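Local coordinates for protein fimbrial subunit CupB6 (Pseudomonas aeruginosa, PDB 5CYL) that probably serves as the adhesive tip subunit of a chaperone-usher pilus, mediating surface attachment in biofilm formation, at residues L245-A250 against R307-A312. Numbering follows the deposited sequence.
Sequences LSECAA and RVGDSA
Leu-245 and Ala-312 form an antiparallel, hydrogen-bonded pair where the end of strand 239-245 meets strand 311-322, just beyond a hairpin turn, an example of how a strand end in the immunoglobulin-like pilin fold of fimbrial proteins is tied down by backbone and side chains together. Strands 299-308 and 311-322 turn through a type II' turn from Val-308 to Ser-311, with Gly-309 at positive phi, and the chain leaving strand 239-245 lies against that hairpin. Leu-245 N gives its hydrogen to Ala-312 O at 2.7 Å. On the same face of the sheet, Leu-245 CB and Ala-312 CB lie 4.5 Å apart.

Past this pair the strand pairing gives way to a loop, yet one further backbone bond grips the turn: Cys-248 N reaches Asp-310 O, 2.7 Å away. With SG beside its own backbone N (chi1 -71°), Cys-248 directs the sulfur to the hairpin, where SG packs 4.0 Å from Ala-312 CB. The same sulfur is bonded to Cys-209, so the disulfide anchors a preceding loop at this site.

Arg-307 approaches from the turn's other strand. Bends at chi2 and chi3 curl its chain until one guanidinium face lies over Cys-248 CB, offset toward the rim of the group. NH2 adds a weak bond to Gly-309 O within the turn. The strongest polar partner is Ala-252 O, bonded to NH1, whose two hydrogens must also serve two weakly bound loop carbonyls, Ala-249 O at 3.1 Å and Ala-250 O at 3.3 Å.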
ATOM      1  N   LEU A 245      -5.442  16.306  10.139  1.00 42.45           N
ATOM      2  CA  LEU A 245      -6.264  15.256   9.552  1.00 43.82           C
ATOM      3  C   LEU A 245      -6.265  14.095  10.520  1.00 46.29           C
ATOM      4  O   LEU A 245      -5.250  13.854  11.190  1.00 42.67           O
ATOM      5  CB  LEU A 245      -5.687  14.783   8.216  1.00 42.70           C
ATOM      6  CG  LEU A 245      -5.846  15.687   6.998  1.00 41.41           C
ATOM      7  CD1 LEU A 245      -4.974  15.180   5.866  1.00 43.58           C
ATOM      8  CD2 LEU A 245      -7.292  15.750   6.539  1.00 39.98           C
ATOM      9  N   SER A 246      -7.368  13.363  10.622  1.00 51.09           N
ATOM     10  CA  SER A 246      -7.380  12.208  11.554  1.00 52.99           C
ATOM     11  C   SER A 246      -7.952  10.977  10.913  1.00 50.89           C
ATOM     12  O   SER A 246      -8.493  11.026   9.812  1.00 50.08           O
ATOM     13  CB  SER A 246      -8.095  12.553  12.848  1.00 53.09           C
ATOM     14  OG  SER A 246      -9.342  13.130  12.496  1.00 55.76           O
ATOM     15  N   GLU A 247      -7.776   9.863  11.600  1.00 51.23           N
ATOM     16  CA  GLU A 247      -8.173   8.557  11.075  1.00 53.64           C
ATOM     17  C   GLU A 247      -7.360   8.184   9.824  1.00 51.11           C
ATOM     18  O   GLU A 247      -7.859   7.568   8.907  1.00 54.54           O
ATOM     19  CB  GLU A 247      -9.673   8.521  10.780  1.00 59.25           C
ATOM     20  CG  GLU A 247     -10.538   8.650  12.013  1.00 68.28           C
ATOM     21  CD  GLU A 247     -12.019   8.505  11.723  1.00 77.51           C
ATOM     22  OE1 GLU A 247     -12.401   8.200  10.569  1.00 86.55           O
ATOM     23  OE2 GLU A 247     -12.812   8.716  12.662  1.00 84.20           O
ATOM     24  N   CYS A 248      -6.100   8.562   9.837  1.00 48.34           N
ATOM     25  CA  CYS A 248      -5.183   8.283   8.744  1.00 46.91           C
ATOM     26  C   CYS A 248      -4.800   6.826   8.698  1.00 43.43           C
ATOM     27  O   CYS A 248      -4.500   6.221   9.717  1.00 41.66           O
ATOM     28  CB  CYS A 248      -3.895   9.075   8.957  1.00 47.89           C
ATOM     29  SG  CYS A 248      -4.123  10.847   8.698  1.00 52.15           S
ATOM     30  N   ALA A 249      -4.734   6.274   7.497  1.00 40.83           N
ATOM     31  CA  ALA A 249      -4.175   4.913   7.287  1.00 42.12           C
ATOM     32  C   ALA A 249      -2.710   4.879   7.674  1.00 41.73           C
ATOM     33  O   ALA A 249      -2.044   5.888   7.520  1.00 48.09           O
ATOM     34  CB  ALA A 249      -4.334   4.497   5.827  1.00 41.87           C
ATOM     35  N   ALA A 250      -2.198   3.742   8.145  1.00 39.93           N
ATOM     36  CA  ALA A 250      -0.822   3.725   8.698  1.00 40.12           C
ATOM     37  C   ALA A 250       0.220   4.343   7.768  1.00 41.24           C
ATOM     38  O   ALA A 250       1.107   5.039   8.223  1.00 46.49           O
ATOM     39  CB  ALA A 250      -0.404   2.325   9.111  1.00 38.14           C
ATOM     40  N   ARG A 307       3.404  13.052  10.549  1.00 37.38           N
ATOM     41  CA  ARG A 307       2.547  11.943  10.950  1.00 34.13           C
ATOM     42  C   ARG A 307       2.747  11.629  12.404  1.00 34.52           C
ATOM     43  O   ARG A 307       3.865  11.377  12.821  1.00 35.54           O
ATOM     44  CB  ARG A 307       2.789  10.721  10.115  1.00 32.78           C
ATOM     45  CG  ARG A 307       2.234  10.834   8.704  1.00 34.99           C
ATOM     46  CD  ARG A 307       0.700  10.818   8.596  1.00 36.78           C
ATOM     47  NE  ARG A 307       0.069  10.107   9.710  1.00 43.55           N
ATOM     48  CZ  ARG A 307      -0.307   8.835   9.723  1.00 46.74           C
ATOM     49  NH1 ARG A 307      -0.120   8.092   8.650  1.00 46.13           N
ATOM     50  NH2 ARG A 307      -0.886   8.286  10.797  1.00 51.35           N
ATOM     51  N   VAL A 308       1.688  11.699  13.202  1.00 36.73           N
ATOM     52  CA  VAL A 308       1.754  11.328  14.624  1.00 37.11           C
ATOM     53  C   VAL A 308       0.530  10.480  14.981  1.00 40.28           C
ATOM     54  O   VAL A 308      -0.602  10.907  14.769  1.00 38.96           O
ATOM     55  CB  VAL A 308       1.796  12.543  15.551  1.00 36.43           C
ATOM     56  CG1 VAL A 308       2.645  12.197  16.753  1.00 36.02           C
ATOM     57  CG2 VAL A 308       2.356  13.767  14.862  1.00 38.71           C
ATOM     58  N   GLY A 309       0.741   9.253  15.469  1.00 42.38           N
ATOM     59  CA  GLY A 309      -0.369   8.313  15.682  1.00 42.55           C
ATOM     60  C   GLY A 309      -1.219   8.147  14.431  1.00 45.74           C
ATOM     61  O   GLY A 309      -0.700   7.968  13.367  1.00 48.14           O
ATOM     62  N   ASP A 310      -2.523   8.296  14.585  1.00 51.72           N
ATOM     63  CA  ASP A 310      -3.468   8.167  13.494  1.00 54.74           C
ATOM     64  C   ASP A 310      -3.777   9.462  12.757  1.00 54.89           C
ATOM     65  O   ASP A 310      -4.607   9.471  11.859  1.00 60.34           O
ATOM     66  CB  ASP A 310      -4.780   7.572  14.034  1.00 58.96           C
ATOM     67  CG  ASP A 310      -4.625   6.142  14.479  1.00 63.98           C
ATOM     68  OD1 ASP A 310      -3.614   5.501  14.078  1.00 64.28           O
ATOM     69  OD2 ASP A 310      -5.500   5.682  15.245  1.00 65.87           O
ATOM     70  N   SER A 311      -3.123  10.549  13.143  1.00 49.28           N
ATOM     71  CA  SER A 311      -3.385  11.849  12.525  1.00 49.08           C
ATOM     72  C   SER A 311      -2.155  12.502  11.881  1.00 46.42           C
ATOM     73  O   SER A 311      -1.032  12.273  12.265  1.00 48.27           O
ATOM     74  CB  SER A 311      -4.070  12.806  13.500  1.00 45.46           C
ATOM     75  OG  SER A 311      -3.328  12.840  14.669  1.00 47.46           O
ATOM     76  N   ALA A 312      -2.402  13.319  10.872  1.00 40.34           N
ATOM     77  CA  ALA A 312      -1.383  14.082  10.199  1.00 38.48           C
ATOM     78  C   ALA A 312      -1.689  15.567  10.373  1.00 38.64           C
ATOM     79  O   ALA A 312      -2.794  16.011  10.183  1.00 40.33           O
ATOM     80  CB  ALA A 312      -1.355  13.710   8.736  1.00 36.13           C
TER